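Neutral ceramidase (Pseudomonas aeruginosa, PDB 2ZWS) hydrolyses the N-acyl linkage of ceramides to give sphingosine and a free fatty acid, and also catalyses the reverse synthesis. Local coordinates at residues T608-N620 with E631-T645. Residues are numbered along the deposited sequence; the frame is centred on the assembly and turned at random. Where two conformers were deposited one is given.
Sequences TEPGHYYIRHYGN and EIGGSTRSFEVLGTT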
loop_
_atom_site.group_PDB
_atom_site.type_symbol
_atom_site.label_atom_id
_atom_site.label_comp_id
_atom_site.label_asym_id
_atom_site.label_seq_id
_atom_site.Cartn_x
_atom_site.Cartn_y
_atom_site.Cartn_z
ATOM N N THR A 608 -20.530 4.251 -22.599
ATOM C CA THR A 608 -20.327 2.977 -23.291
ATOM C C THR A 608 -21.090 2.986 -24.610
ATOM O O THR A 608 -22.255 3.393 -24.638
ATOM C CB THR A 608 -20.845 1.798 -22.451
ATOM O OG1 THR A 608 -22.131 2.132 -21.928
ATOM C CG2 THR A 608 -19.918 1.512 -21.307
ATOM N N GLU A 609 -20.449 2.540 -25.684
ATOM C CA GLU A 609 -21.094 2.471 -26.980
ATOM C C GLU A 609 -22.250 1.479 -26.940
ATOM O O GLU A 609 -22.101 0.384 -26.396
ATOM C CB GLU A 609 -20.083 2.069 -28.054
ATOM C CG GLU A 609 -19.352 3.244 -28.688
ATOM C CD GLU A 609 -20.071 3.780 -29.926
ATOM O OE1 GLU A 609 -21.127 4.440 -29.779
ATOM O OE2 GLU A 609 -19.570 3.542 -31.052
ATOM N N PRO A 610 -23.423 1.879 -27.465
ATOM C CA PRO A 610 -24.456 0.895 -27.774
ATOM C C PRO A 610 -23.896 -0.175 -28.703
ATOM O O PRO A 610 -23.014 0.112 -29.517
ATOM C CB PRO A 610 -25.517 1.718 -28.503
ATOM C CG PRO A 610 -25.336 3.100 -27.982
ATOM C CD PRO A 610 -23.867 3.257 -27.751
ATOM N N GLY A 611 -24.390 -1.405 -28.570
ATOM C CA GLY A 611 -23.920 -2.514 -29.398
ATOM C C GLY A 611 -23.983 -3.851 -28.684
ATOM O O GLY A 611 -24.713 -4.002 -27.706
ATOM N N HIS A 612 -23.222 -4.818 -29.187
ATOM C CA HIS A 612 -23.216 -6.169 -28.641
ATOM C C HIS A 612 -21.915 -6.494 -27.911
ATOM O O HIS A 612 -20.824 -6.137 -28.370
ATOM C CB HIS A 612 -23.510 -7.176 -29.756
ATOM C CG HIS A 612 -24.896 -7.040 -30.312
ATOM N ND1 HIS A 612 -25.196 -6.214 -31.376
ATOM C CD2 HIS A 612 -26.071 -7.582 -29.914
ATOM C CE1 HIS A 612 -26.493 -6.278 -31.627
ATOM N NE2 HIS A 612 -27.048 -7.096 -30.750
ATOM N N TYR A 613 -22.060 -7.173 -26.773
ATOM C CA TYR A 613 -20.954 -7.466 -25.876
ATOM C C TYR A 613 -21.062 -8.897 -25.367
ATOM O O TYR A 613 -22.145 -9.489 -25.388
ATOM C CB TYR A 613 -21.021 -6.527 -24.666
ATOM C CG TYR A 613 -20.765 -5.069 -24.980
ATOM C CD1 TYR A 613 -19.502 -4.516 -24.768
ATOM C CD2 TYR A 613 -21.785 -4.236 -25.467
ATOM C CE1 TYR A 613 -19.241 -3.184 -25.042
ATOM C CE2 TYR A 613 -21.533 -2.888 -25.760
ATOM C CZ TYR A 613 -20.250 -2.372 -25.540
ATOM O OH TYR A 613 -19.970 -1.046 -25.808
ATOM N N TYR A 614 -19.956 -9.453 -24.892
ATOM C CA TYR A 614 -20.041 -10.672 -24.098
ATOM C C TYR A 614 -18.974 -10.660 -23.017
ATOM O O TYR A 614 -18.105 -9.793 -23.017
ATOM C CB TYR A 614 -19.939 -11.922 -24.973
ATOM C CG TYR A 614 -18.612 -12.151 -25.668
ATOM C CD1 TYR A 614 -18.378 -11.663 -26.966
ATOM C CD2 TYR A 614 -17.611 -12.902 -25.062
ATOM C CE1 TYR A 614 -17.166 -11.899 -27.610
ATOM C CE2 TYR A 614 -16.415 -13.158 -25.706
ATOM C CZ TYR A 614 -16.194 -12.646 -26.977
ATOM O OH TYR A 614 -15.001 -12.907 -27.602
ATOM N N ILE A 615 -19.041 -11.608 -22.095
ATOM C CA ILE A 615 -18.059 -11.674 -21.015
ATOM C C ILE A 615 -17.283 -12.990 -21.108
ATOM O O ILE A 615 -17.874 -14.063 -21.274
ATOM C CB ILE A 615 -18.744 -11.478 -19.626
ATOM C CG1 ILE A 615 -19.257 -10.032 -19.490
ATOM C CG2 ILE A 615 -17.786 -11.838 -18.469
ATOM C CD1 ILE A 615 -20.155 -9.774 -18.290
ATOM N N ARG A 616 -15.957 -12.895 -21.059
ATOM C CA ARG A 616 -15.084 -14.053 -21.038
ATOM C C ARG A 616 -14.457 -14.234 -19.649
ATOM O O ARG A 616 -14.025 -13.252 -19.006
ATOM C CB ARG A 616 -13.999 -13.904 -22.109
ATOM C CG ARG A 616 -13.104 -15.092 -22.286
ATOM C CD ARG A 616 -12.359 -15.020 -23.611
ATOM N NE ARG A 616 -11.422 -16.135 -23.725
ATOM C CZ ARG A 616 -10.662 -16.369 -24.787
ATOM N NH1 ARG A 616 -9.838 -17.406 -24.792
ATOM N NH2 ARG A 616 -10.717 -15.548 -25.830
ATOM N N HIS A 617 -14.387 -15.484 -19.202
ATOM C CA HIS A 617 -13.737 -15.836 -17.952
ATOM C C HIS A 617 -12.485 -16.671 -18.205
ATOM O O HIS A 617 -12.491 -17.562 -19.047
ATOM C CB HIS A 617 -14.705 -16.599 -17.028
ATOM C CG HIS A 617 -14.053 -17.237 -15.841
ATOM N ND1 HIS A 617 -13.288 -16.529 -14.929
ATOM C CD2 HIS A 617 -14.115 -18.510 -15.376
ATOM C CE1 HIS A 617 -12.875 -17.355 -13.982
ATOM N NE2 HIS A 617 -13.352 -18.562 -14.238
ATOM N N TYR A 618 -11.410 -16.347 -17.491
ATOM C CA TYR A 618 -10.181 -17.142 -17.478
ATOM C C TYR A 618 -9.904 -17.572 -16.047
ATOM O O TYR A 618 -9.984 -16.737 -15.144
ATOM C CB TYR A 618 -8.998 -16.295 -17.946
ATOM C CG TYR A 618 -9.101 -15.677 -19.307
ATOM C CD1 TYR A 618 -8.475 -16.280 -20.394
ATOM C CD2 TYR A 618 -9.778 -14.480 -19.521
ATOM C CE1 TYR A 618 -8.529 -15.707 -21.653
ATOM C CE2 TYR A 618 -9.843 -13.892 -20.777
ATOM C CZ TYR A 618 -9.217 -14.528 -21.844
ATOM O OH TYR A 618 -9.248 -13.969 -23.112
ATOM N N GLY A 619 -9.577 -18.844 -15.834
ATOM C CA GLY A 619 -9.241 -19.372 -14.510
ATOM C C GLY A 619 -8.262 -20.534 -14.622
ATOM O O GLY A 619 -7.721 -20.790 -15.704
ATOM N N ASN A 620 -8.033 -21.231 -13.517
ATOM C CA ASN A 620 -7.094 -22.350 -13.481
ATOM C C ASN A 620 -7.615 -23.395 -12.527
ATOM O O ASN A 620 -8.202 -23.059 -11.488
ATOM C CB ASN A 620 -5.680 -21.881 -13.056
ATOM C CG ASN A 620 -5.114 -20.825 -13.989
ATOM O OD1 ASN A 620 -5.453 -19.643 -13.864
ATOM N ND2 ASN A 620 -4.268 -21.242 -14.960
ATOM N N GLU A 631 -5.114 -24.426 -17.468
ATOM C CA GLU A 631 -5.914 -23.274 -17.849
ATOM C C GLU A 631 -7.339 -23.690 -18.164
ATOM O O GLU A 631 -7.544 -24.666 -18.886
ATOM C CB GLU A 631 -5.315 -22.616 -19.094
ATOM C CG GLU A 631 -6.136 -21.467 -19.670
ATOM C CD GLU A 631 -6.242 -20.278 -18.722
ATOM O OE1 GLU A 631 -5.257 -20.028 -17.981
ATOM O OE2 GLU A 631 -7.300 -19.592 -18.726
ATOM N N ILE A 632 -8.312 -22.934 -17.654
ATOM C CA ILE A 632 -9.718 -23.159 -17.982
ATOM C C ILE A 632 -10.371 -21.832 -18.371
ATOM O O ILE A 632 -9.848 -20.752 -18.049
ATOM C CB ILE A 632 -10.483 -23.875 -16.831
ATOM C CG1 ILE A 632 -10.524 -23.028 -15.548
ATOM C CG2 ILE A 632 -9.857 -25.241 -16.536
ATOM C CD1 ILE A 632 -11.817 -22.248 -15.349
ATOM N N GLY A 633 -11.501 -21.894 -19.064
ATOM C CA GLY A 633 -12.148 -20.666 -19.490
ATOM C C GLY A 633 -13.462 -20.877 -20.179
ATOM O O GLY A 633 -13.793 -22.006 -20.543
ATOM N N GLY A 634 -14.190 -19.788 -20.379
ATOM C CA GLY A 634 -15.514 -19.842 -20.999
ATOM C C GLY A 634 -15.967 -18.457 -21.402
ATOM O O GLY A 634 -15.431 -17.459 -20.920
ATOM N N SER A 635 -16.972 -18.393 -22.267
ATOM C CA SER A 635 -17.533 -17.124 -22.730
ATOM C C SER A 635 -19.049 -17.176 -22.698
ATOM O O SER A 635 -19.627 -18.213 -23.021
ATOM C CB SER A 635 -17.064 -16.804 -24.143
ATOM O OG SER A 635 -15.694 -16.422 -24.153
ATOM N N THR A 636 -19.683 -16.080 -22.272
ATOM C CA THR A 636 -21.147 -15.993 -22.283
ATOM C C THR A 636 -21.641 -15.781 -23.708
ATOM O O THR A 636 -20.870 -15.442 -24.619
ATOM C CB THR A 636 -21.720 -14.831 -21.408
ATOM O OG1 THR A 636 -21.398 -13.569 -22.003
ATOM C CG2 THR A 636 -21.177 -14.882 -19.987
ATOM N N ARG A 637 -22.938 -15.981 -23.899
ATOM C CA ARG A 637 -23.582 -15.521 -25.116
ATOM C C ARG A 637 -23.515 -13.991 -25.152
ATOM O O ARG A 637 -23.273 -13.351 -24.121
ATOM C CB ARG A 637 -25.033 -16.001 -25.157
ATOM C CG ARG A 637 -25.913 -15.361 -24.115
ATOM C CD ARG A 637 -27.274 -16.002 -24.122
ATOM N NE ARG A 637 -28.147 -15.363 -23.151
ATOM C CZ ARG A 637 -29.209 -15.947 -22.613
ATOM N NH1 ARG A 637 -29.520 -17.194 -22.939
ATOM N NH2 ARG A 637 -29.951 -15.287 -21.740
ATOM N N SER A 638 -23.707 -13.395 -26.326
ATOM C CA SER A 638 -23.745 -11.940 -26.400
ATOM C C SER A 638 -25.003 -11.331 -25.765
ATOM O O SER A 638 -26.044 -11.992 -25.636
ATOM C CB SER A 638 -23.601 -11.464 -27.847
ATOM O OG SER A 638 -24.792 -11.748 -28.554
ATOM N N PHE A 639 -24.887 -10.065 -25.362
ATOM C CA PHE A 639 -26.011 -9.239 -24.913
ATOM C C PHE A 639 -25.875 -7.868 -25.559
ATOM O O PHE A 639 -24.784 -7.513 -26.029
ATOM C CB PHE A 639 -26.066 -9.134 -23.375
ATOM C CG PHE A 639 -24.814 -8.562 -22.747
ATOM C CD1 PHE A 639 -23.754 -9.392 -22.424
ATOM C CD2 PHE A 639 -24.706 -7.198 -22.484
ATOM C CE1 PHE A 639 -22.593 -8.880 -21.861
ATOM C CE2 PHE A 639 -23.534 -6.671 -21.902
ATOM C CZ PHE A 639 -22.496 -7.511 -21.584
ATOM N N GLU A 640 -26.972 -7.115 -25.597
ATOM C CA GLU A 640 -26.979 -5.805 -26.235
ATOM C C GLU A 640 -27.020 -4.697 -25.207
ATOM O O GLU A 640 -27.814 -4.739 -24.265
ATOM C CB GLU A 640 -28.181 -5.662 -27.171
ATOM C CG GLU A 640 -28.100 -4.404 -28.050
ATOM C CD GLU A 640 -29.185 -4.339 -29.112
ATOM O OE1 GLU A 640 -29.933 -5.326 -29.298
ATOM O OE2 GLU A 640 -29.282 -3.279 -29.767
ATOM N N VAL A 641 -26.174 -3.691 -25.398
ATOM C CA VAL A 641 -26.328 -2.458 -24.649
ATOM C C VAL A 641 -27.078 -1.476 -25.545
ATOM O O VAL A 641 -26.635 -1.183 -26.668
ATOM C CB VAL A 641 -24.983 -1.866 -24.180
ATOM C CG1 VAL A 641 -25.215 -0.536 -23.478
ATOM C CG2 VAL A 641 -24.260 -2.851 -23.238
ATOM N N LEU A 642 -28.226 -1.017 -25.048
ATOM C CA LEU A 642 -29.093 -0.069 -25.759
ATOM C C LEU A 642 -28.763 1.364 -25.332
ATOM O O LEU A 642 -28.232 1.579 -24.243
ATOM C CB LEU A 642 -30.566 -0.361 -25.442
ATOM C CG LEU A 642 -31.095 -1.790 -25.570
ATOM C CD1 LEU A 642 -32.519 -1.896 -25.035
ATOM C CD2 LEU A 642 -31.032 -2.258 -27.008
ATOM N N GLY A 643 -29.066 2.348 -26.176
ATOM C CA GLY A 643 -28.892 3.736 -25.755
ATOM C C GLY A 643 -28.993 4.815 -26.814
ATOM O O GLY A 643 -30.089 5.170 -27.256
ATOM N N THR A 644 -27.843 5.350 -27.210
ATOM C CA THR A 644 -27.807 6.492 -28.117
ATOM C C THR A 644 -26.632 6.422 -29.080
ATOM O O THR A 644 -26.565 5.548 -29.946
ATOM C CB THR A 644 -27.681 7.817 -27.344
ATOM O OG1 THR A 644 -26.516 7.768 -26.512
ATOM C CG2 THR A 644 -28.919 8.074 -26.483
ATOM N N THR A 645 -25.708 7.363 -28.919
ATOM C CA THR A 645 -24.568 7.488 -29.819
ATOM C C THR A 645 -23.755 6.196 -29.887
ATOM O O THR A 645 -23.894 5.411 -30.826
ATOM C CB THR A 645 -23.658 8.679 -29.423
ATOM O OG1 THR A 645 -22.856 9.066 -30.547
ATOM C CG2 THR A 645 -22.748 8.319 -28.243
HETATM O O HOH W 1 -25.270 2.858 -24.676
#
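Ile615 meets Thr636 where the two antiparallel strands fall out of step by one residue, and a side chain there does the work of a backbone carbonyl. Ile615 N donates to Thr636 OG1 at 3.1 Å, nearly straight at 172°, while Thr636 N returns a bond to Ile615 O at 2.9 Å. With OG1 set between its backbone N and carbonyl carbon (chi1 69°), the threonine hydroxyl can accept from Ile615 and donate its own hydrogen in a bond to Arg637 O, 2.8 Å from OG1. Threonine suits the place doubly: its hydroxyl both accepts and donates, and its side chain packs on Val542 and Phe544 of strand 539-545. Arg637 N donates to Gln529 OE1, and its NH2 to Pro530 O.

Two antiparallel ladders flank this irregularity: Gly611 with Val641 and Tyr613 with Phe639 exchange paired backbone bonds, as do His617 with Gly634 and Gly619 with Ile632. This is a beta hairpin within the C-terminal beta-sandwich domain; strand 560-566 takes up the other edge of strand 611-622, and the second sheet packs against Ile615, His617 and Phe639. On that inner side Tyr613 CB sits over one face of the Phe639 ring, 3.9 Å from its centroid, and Val641 CG2 lies 3.6 Å from Tyr613 CD2. The buried Tyr613 ring thus packs on apolar neighbours, while its hydroxyl donates to Glu609 O, with OH 2.6 Å away, tying the ring back to the turn before its own strand. His617, also inward, satisfies ND1 with Phe559 O.

Gly619 has no side chain to crowd Ile632, whose CD1, in the conformer given, lies 4.0 Å from Gly619 CA. The exposed Glu631, in its given conformer, bends at chi2 (64°), and there its OE1 forms a salt bridge with Arg554, which also donates to OD1 of the buried Asn620.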